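Local coordinates for uncharacterized protein (Bacteroides ovatus, PDB 4ID2), which is of unknown function; it folds into a beta-barrel-like structure of two beta-sheets and probably assembles as a tetramer, at residues K87-N92 and M148-V153; N92-V97 and L138-T143; V112-T117 and V122-V127. One frame throughout, in Å; residues are numbered along the deposited sequence.

Contact 1: K87-N92 and M148-V153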
# COMPACT_ATOMS: atom_id res chain seq x y z
N LYS A 87 -6.42 2.20 28.83
CA LYS A 87 -7.50 1.56 28.08
C LYS A 87 -7.20 0.11 27.71
O LYS A 87 -6.07 -0.20 27.32
CB LYS A 87 -7.73 2.33 26.76
CG LYS A 87 -8.91 1.81 25.95
CD LYS A 87 -9.40 2.84 24.96
CE LYS A 87 -10.46 2.28 24.05
NZ LYS A 87 -11.72 1.94 24.77
N THR A 88 -8.22 -0.75 27.77
CA THR A 88 -8.15 -2.12 27.29
C THR A 88 -8.61 -2.06 25.84
O THR A 88 -9.74 -1.65 25.57
CB THR A 88 -8.99 -3.07 28.14
OG1 THR A 88 -8.48 -3.05 29.47
CG2 THR A 88 -8.97 -4.50 27.60
N PHE A 89 -7.72 -2.41 24.91
CA PHE A 89 -8.03 -2.39 23.48
C PHE A 89 -8.39 -3.77 22.96
O PHE A 89 -7.81 -4.77 23.39
CB PHE A 89 -6.85 -1.87 22.64
CG PHE A 89 -6.74 -0.37 22.59
CD1 PHE A 89 -7.46 0.36 21.66
CD2 PHE A 89 -5.90 0.32 23.45
CE1 PHE A 89 -7.36 1.75 21.61
CE2 PHE A 89 -5.79 1.71 23.38
CZ PHE A 89 -6.51 2.41 22.46
N THR A 90 -9.30 -3.82 21.98
CA THR A 90 -9.66 -5.02 21.23
C THR A 90 -9.80 -4.59 19.77
O THR A 90 -9.90 -3.40 19.51
CB THR A 90 -10.95 -5.69 21.76
OG1 THR A 90 -12.08 -4.87 21.48
CG2 THR A 90 -10.88 -6.00 23.24
N LYS A 91 -9.84 -5.54 18.83
CA LYS A 91 -10.02 -5.20 17.42
C LYS A 91 -11.33 -4.40 17.18
O LYS A 91 -11.40 -3.60 16.25
CB LYS A 91 -9.99 -6.46 16.53
CG LYS A 91 -11.15 -7.43 16.76
CD LYS A 91 -11.04 -8.64 15.87
CE LYS A 91 -12.26 -9.51 15.99
NZ LYS A 91 -11.99 -10.90 15.56
N ASN A 92 -12.34 -4.55 18.07
CA ASN A 92 -13.62 -3.85 17.96
C ASN A 92 -13.48 -2.33 18.17
O ASN A 92 -14.33 -1.59 17.68
CB ASN A 92 -14.64 -4.44 18.93
CG ASN A 92 -14.75 -5.95 18.80
OD1 ASN A 92 -14.34 -6.69 19.69
ND2 ASN A 92 -15.18 -6.42 17.64
N MSE A 148 -8.18 10.52 22.69
CA MSE A 148 -7.71 9.47 21.81
C MSE A 148 -8.51 9.42 20.50
O MSE A 148 -9.73 9.58 20.52
CB MSE A 148 -7.82 8.15 22.55
CG MSE A 148 -7.14 7.00 21.85
SE MSE A 148 -8.28 5.50 21.56
CE MSE A 148 -9.72 6.32 20.54
N SER A 149 -7.83 9.17 19.37
CA SER A 149 -8.47 9.03 18.05
C SER A 149 -7.86 7.84 17.30
O SER A 149 -6.70 7.51 17.51
CB SER A 149 -8.33 10.31 17.23
OG SER A 149 -6.98 10.70 17.04
N ILE A 150 -8.68 7.18 16.45
CA ILE A 150 -8.31 6.01 15.66
C ILE A 150 -8.32 6.35 14.19
O ILE A 150 -9.24 7.01 13.74
CB ILE A 150 -9.31 4.84 15.94
CG1 ILE A 150 -9.38 4.47 17.43
CG2 ILE A 150 -8.99 3.62 15.09
CD1 ILE A 150 -8.09 4.11 18.07
N GLN A 151 -7.35 5.83 13.42
CA GLN A 151 -7.27 6.05 11.97
C GLN A 151 -6.83 4.79 11.25
O GLN A 151 -6.09 3.97 11.80
CB GLN A 151 -6.30 7.19 11.60
CG GLN A 151 -6.45 8.52 12.36
CD GLN A 151 -5.87 8.56 13.76
OE1 GLN A 151 -6.53 9.03 14.69
NE2 GLN A 151 -4.62 8.15 13.96
N LYS A 152 -7.24 4.67 9.99
CA LYS A 152 -6.82 3.59 9.10
C LYS A 152 -5.66 4.12 8.29
O LYS A 152 -5.68 5.29 7.91
CB LYS A 152 -7.98 3.16 8.19
CG LYS A 152 -7.72 1.88 7.40
CD LYS A 152 -8.85 1.60 6.42
CE LYS A 152 -9.10 0.13 6.18
NZ LYS A 152 -10.39 -0.10 5.48
N VAL A 153 -4.65 3.29 8.06
CA VAL A 153 -3.49 3.70 7.27
C VAL A 153 -3.89 3.62 5.80
O VAL A 153 -4.28 2.54 5.35
CB VAL A 153 -2.26 2.84 7.61
CG1 VAL A 153 -1.09 3.13 6.67
CG2 VAL A 153 -1.85 3.04 9.07
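F89 and M148, a selenomethionine in this model, reach toward each other from opposite directions and meet between two strands that share no hydrogen bond. M148 leaves its strand with CG anti to the backbone N (chi1 -169°), and its CG packs against I140 CG2 and I142 CG1 of the adjoining strand. The chain then bends, and SE arrives at the edge of the F89 ring, near the ring plane. It lies 3.7 Å from F89 CZ and slightly farther from F89 CE1. Measured to the ring centroid the distance is 4.9 Å, in a direction 78° off the ring normal, which makes this a Met-aromatic contact of the edge type. The terminal methyl folds back over its own strand, where M148 CE comes within 3.7 Å of I150 CD1. That same I150 CD1 reaches F89 CE1 at 4.3 Å. K87 CD lies over one face of the F89 ring, 3.8 Å above the plane and toward the rim. Segments 87-89 and 148-152 run 15° apart, their axes 12.3 Å from each other at closest approach, and side chains from two different sheets fill the distance: strand 82-89 is hydrogen-bonded to strand 67-79 in the mixed sheet, and strand 148-158, outermost in the antiparallel sheet within this chain, is bonded to strand 134-142.

Contact 2: N92-V97 and L138-T143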
# COMPACT_ATOMS: atom_id res chain seq x y z
N ASN A 92 -12.34 -4.55 18.07
CA ASN A 92 -13.62 -3.85 17.96
C ASN A 92 -13.48 -2.33 18.17
O ASN A 92 -14.33 -1.59 17.68
CB ASN A 92 -14.64 -4.44 18.93
CG ASN A 92 -14.75 -5.95 18.80
OD1 ASN A 92 -14.34 -6.69 19.69
ND2 ASN A 92 -15.18 -6.42 17.64
N ASP A 93 -12.38 -1.86 18.80
CA ASP A 93 -12.10 -0.42 18.93
C ASP A 93 -11.82 0.25 17.57
O ASP A 93 -11.80 1.47 17.50
CB ASP A 93 -10.89 -0.16 19.84
CG ASP A 93 -11.21 -0.39 21.30
OD1 ASP A 93 -11.90 0.46 21.88
OD2 ASP A 93 -10.79 -1.43 21.84
N PHE A 94 -11.57 -0.55 16.51
CA PHE A 94 -11.32 -0.08 15.16
C PHE A 94 -12.52 -0.35 14.23
O PHE A 94 -12.38 -0.24 13.02
CB PHE A 94 -10.05 -0.78 14.61
CG PHE A 94 -8.83 -0.60 15.49
CD1 PHE A 94 -8.58 -1.47 16.55
CD2 PHE A 94 -7.95 0.45 15.29
CE1 PHE A 94 -7.47 -1.29 17.38
CE2 PHE A 94 -6.84 0.63 16.12
CZ PHE A 94 -6.61 -0.24 17.16
N SER A 95 -13.71 -0.68 14.80
CA SER A 95 -14.92 -0.96 14.02
C SER A 95 -15.40 0.25 13.21
O SER A 95 -16.05 0.07 12.19
CB SER A 95 -16.05 -1.43 14.94
OG SER A 95 -16.40 -0.45 15.89
N SER A 96 -15.07 1.48 13.66
CA SER A 96 -15.45 2.70 12.95
C SER A 96 -14.64 2.92 11.66
O SER A 96 -15.09 3.69 10.82
CB SER A 96 -15.28 3.91 13.86
OG SER A 96 -13.94 4.01 14.32
N VAL A 97 -13.45 2.29 11.51
CA VAL A 97 -12.60 2.49 10.31
C VAL A 97 -12.18 1.17 9.61
O VAL A 97 -11.36 1.23 8.70
CB VAL A 97 -11.36 3.36 10.67
CG1 VAL A 97 -11.78 4.72 11.23
CG2 VAL A 97 -10.41 2.65 11.64
N LEU A 138 -3.00 0.09 11.19
CA LEU A 138 -3.93 1.06 11.77
C LEU A 138 -3.13 1.98 12.69
O LEU A 138 -1.96 1.70 12.95
CB LEU A 138 -5.05 0.33 12.56
CG LEU A 138 -5.83 -0.75 11.80
CD1 LEU A 138 -6.27 -1.88 12.73
CD2 LEU A 138 -7.02 -0.15 11.08
N SER A 139 -3.74 3.06 13.22
CA SER A 139 -3.00 3.94 14.15
C SER A 139 -3.90 4.53 15.24
O SER A 139 -5.10 4.68 15.03
CB SER A 139 -2.31 5.06 13.39
OG SER A 139 -3.24 5.79 12.62
N ILE A 140 -3.31 4.77 16.43
CA ILE A 140 -3.97 5.37 17.60
C ILE A 140 -3.21 6.63 17.93
O ILE A 140 -2.00 6.55 18.13
CB ILE A 140 -3.98 4.41 18.83
CG1 ILE A 140 -4.56 3.01 18.50
CG2 ILE A 140 -4.70 5.03 20.03
CD1 ILE A 140 -3.94 1.95 19.34
N THR A 141 -3.88 7.78 17.99
CA THR A 141 -3.23 9.05 18.34
C THR A 141 -3.78 9.49 19.69
O THR A 141 -5.00 9.57 19.83
CB THR A 141 -3.42 10.09 17.24
OG1 THR A 141 -2.95 9.54 16.01
CG2 THR A 141 -2.69 11.40 17.54
N ILE A 142 -2.91 9.75 20.68
CA ILE A 142 -3.33 10.18 22.02
C ILE A 142 -2.75 11.56 22.28
O ILE A 142 -1.54 11.74 22.15
CB ILE A 142 -2.90 9.16 23.10
CG1 ILE A 142 -3.55 7.79 22.85
CG2 ILE A 142 -3.29 9.68 24.50
CD1 ILE A 142 -2.82 6.63 23.47
N THR A 143 -3.60 12.53 22.67
CA THR A 143 -3.13 13.89 22.95
C THR A 143 -2.56 13.94 24.36
O THR A 143 -2.73 12.99 25.12
CB THR A 143 -4.25 14.92 22.79
OG1 THR A 143 -5.25 14.69 23.78
CG2 THR A 143 -4.87 14.90 21.39
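F94 and L138 face each other with their CA atoms 8.2 Å apart, the turns of 92-97 lying over the start of 138-143 without any backbone bond between them. The loop holds its own shape: N92 O takes both S95 N and S95 OG, the hydroxyl at 3.0 Å and nearly in line with the carbonyl, and V97 N returns to F94 O at 3.1 Å. F94 CG lies anti to its carbonyl carbon (chi1 -55°), which directs the ring to the strand. L138 CD1 sits over one face of it, 4.2 Å from the centroid and 23° off the normal, a CH-pi contact that lies toward the CD2 side of the ring. Farther out, I140 CG1 comes to 4.1 Å from F94 CE2, its side chain crossing the phenylalanine at about a right angle. V97 adds a looser touch, CG2 to L138 CD2 at 4.4 Å. I150 and A125, on the strands flanking 134-142, also touch F94. With an alanine at F94 the ring is gone, which would probably open a gap beside L138 CD1 and I140 CG1. No hydrogen bond crosses between the two segments, so what joins them here is apolar and CH-pi packing, while N92 O and F94 O are bonded within the loop.

Contact 3: V112-T117 and V122-V127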
# COMPACT_ATOMS: atom_id res chain seq x y z
N VAL A 112 1.91 -0.49 19.22
CA VAL A 112 3.33 -0.15 19.37
C VAL A 112 3.56 1.36 19.36
O VAL A 112 3.16 1.99 18.39
CB VAL A 112 4.02 -0.80 18.12
CG1 VAL A 112 5.42 -0.26 17.87
CG2 VAL A 112 4.01 -2.33 18.21
N TYR A 113 4.32 1.93 20.34
CA TYR A 113 4.69 3.35 20.28
C TYR A 113 5.40 3.57 18.95
O TYR A 113 6.32 2.82 18.62
CB TYR A 113 5.60 3.75 21.46
CG TYR A 113 6.21 5.12 21.29
CD1 TYR A 113 5.47 6.27 21.53
CD2 TYR A 113 7.50 5.28 20.80
CE1 TYR A 113 6.01 7.54 21.33
CE2 TYR A 113 8.05 6.54 20.58
CZ TYR A 113 7.30 7.67 20.85
OH TYR A 113 7.80 8.94 20.67
N ASP A 114 4.96 4.57 18.17
CA ASP A 114 5.55 4.86 16.87
C ASP A 114 6.32 6.17 16.92
O ASP A 114 7.53 6.17 16.74
CB ASP A 114 4.47 4.89 15.78
CG ASP A 114 5.05 5.07 14.39
OD1 ASP A 114 5.71 4.13 13.89
OD2 ASP A 114 4.86 6.15 13.81
N LYS A 115 5.63 7.28 17.15
CA LYS A 115 6.27 8.60 17.17
C LYS A 115 5.38 9.63 17.84
O LYS A 115 4.25 9.32 18.22
CB LYS A 115 6.56 9.05 15.71
CG LYS A 115 5.31 9.32 14.86
CD LYS A 115 5.65 9.39 13.38
CE LYS A 115 4.45 9.70 12.51
NZ LYS A 115 4.79 9.64 11.06
N THR A 116 5.90 10.86 17.98
CA THR A 116 5.16 12.01 18.48
C THR A 116 5.00 13.00 17.34
O THR A 116 5.94 13.19 16.57
CB THR A 116 5.87 12.66 19.67
OG1 THR A 116 7.22 12.95 19.33
CG2 THR A 116 5.79 11.83 20.93
N THR A 117 3.81 13.60 17.22
CA THR A 117 3.49 14.59 16.19
C THR A 117 2.85 15.80 16.87
O THR A 117 2.48 15.68 18.04
CB THR A 117 2.56 13.96 15.12
OG1 THR A 117 1.25 13.79 15.67
CG2 THR A 117 3.09 12.63 14.59
N VAL A 122 1.59 9.07 18.67
CA VAL A 122 1.06 8.11 17.70
C VAL A 122 1.56 6.70 17.99
O VAL A 122 2.76 6.50 18.18
CB VAL A 122 1.42 8.54 16.26
CG1 VAL A 122 0.88 7.54 15.23
CG2 VAL A 122 0.91 9.94 15.97
N TYR A 123 0.63 5.74 17.97
CA TYR A 123 0.91 4.31 18.14
C TYR A 123 0.58 3.59 16.87
O TYR A 123 -0.45 3.88 16.26
CB TYR A 123 0.08 3.70 19.27
CG TYR A 123 0.53 4.09 20.66
CD1 TYR A 123 0.22 5.34 21.19
CD2 TYR A 123 1.26 3.21 21.45
CE1 TYR A 123 0.68 5.71 22.45
CE2 TYR A 123 1.72 3.57 22.71
CZ TYR A 123 1.40 4.82 23.22
OH TYR A 123 1.84 5.18 24.47
N ALA A 124 1.43 2.65 16.45
CA ALA A 124 1.14 1.83 15.29
C ALA A 124 0.34 0.66 15.81
O ALA A 124 0.69 0.12 16.86
CB ALA A 124 2.42 1.36 14.62
N ALA A 125 -0.78 0.34 15.17
CA ALA A 125 -1.64 -0.76 15.59
C ALA A 125 -1.86 -1.71 14.43
O ALA A 125 -1.83 -1.29 13.27
CB ALA A 125 -2.97 -0.21 16.08
N SER A 126 -2.06 -2.99 14.73
CA SER A 126 -2.30 -3.96 13.66
C SER A 126 -3.21 -5.09 14.09
O SER A 126 -3.16 -5.56 15.23
CB SER A 126 -0.98 -4.54 13.16
OG SER A 126 -0.23 -5.12 14.22
N VAL A 127 -4.04 -5.56 13.13
CA VAL A 127 -4.90 -6.73 13.24
C VAL A 127 -4.38 -7.68 12.15
O VAL A 127 -4.04 -7.22 11.06
CB VAL A 127 -6.42 -6.45 13.14
CG1 VAL A 127 -6.87 -5.48 14.24
CG2 VAL A 127 -6.83 -5.92 11.77
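Y113 and Y123 stand opposite each other on the hairpin, yet their rings diverge. K115 N lies over one face of the Y113 ring, toward its rim, and F38 of strand 33-40 stacks with this ring. Y123 CG is anti to its carbonyl carbon (chi1 -74°), which lays the ring along the V112-Y113 backbone: V112 C and Y113 N approach it obliquely, Y113 N 3.5 Å from Y123 CD2, and Y123 CE2 meets Y113 CB at 4.1 Å. The Y123 hydroxyl is hydrogen-bonded to S47 OG. Within these segments V112 and A124 form a hydrogen-bonded pair, V112 N to A124 O and A124 N to V112 O both at 2.7 Å. Y113 and Y123, a non-hydrogen-bonded pair, follow. Then the register slips by one residue: V122 O accepts from D114 N at 2.9 Å, in the carbonyl plane, and from K115 N at 3.1 Å, tilted 24° out of it. This is a classic beta bulge, D114 and K115 both facing V122. The return bond, V122 N to K115 O at 2.7 Å, restores the ladder beyond it. Toward the turn the T117 and V122 side chains cross at about a right angle, CG2 to CG2 3.7 Å, while the T117 hydroxyl bonds G120 O. K115 extends on the face it shares with V122, V112 and A124 to a salt bridge with E109 of the fourth subunit. The hairpin is held by its backbone: one carbonyl doubly gripped takes up the extra residue, so neither D114 N nor K115 N is left without a partner.

How the contacts relate
The three contacts meet on the antiparallel sheet, whose strands 107-116, 121-128, 134-142 and 148-158 follow one another in order. Contacts 1 and 2 are nearly continuous, their centres 3 Å apart: they share N92, S149 O and T141 N join their strands at 2.9 Å, and I150 CG2 packs on F94 CD2. Contact 3 lies about 10 Å from the centres of both. It is tied to contact 2 by I140 O and Y123 N at 2.8 Å, and touches contact 1 through K91 CB and V127 CG1, 4.0 Å apart. Contacts 1 and 2 thus cover the sheet with strand 82-89 and its following loop, while contact 3 pairs strands 107-116 and 121-128 at the edge opposite strand 148-158.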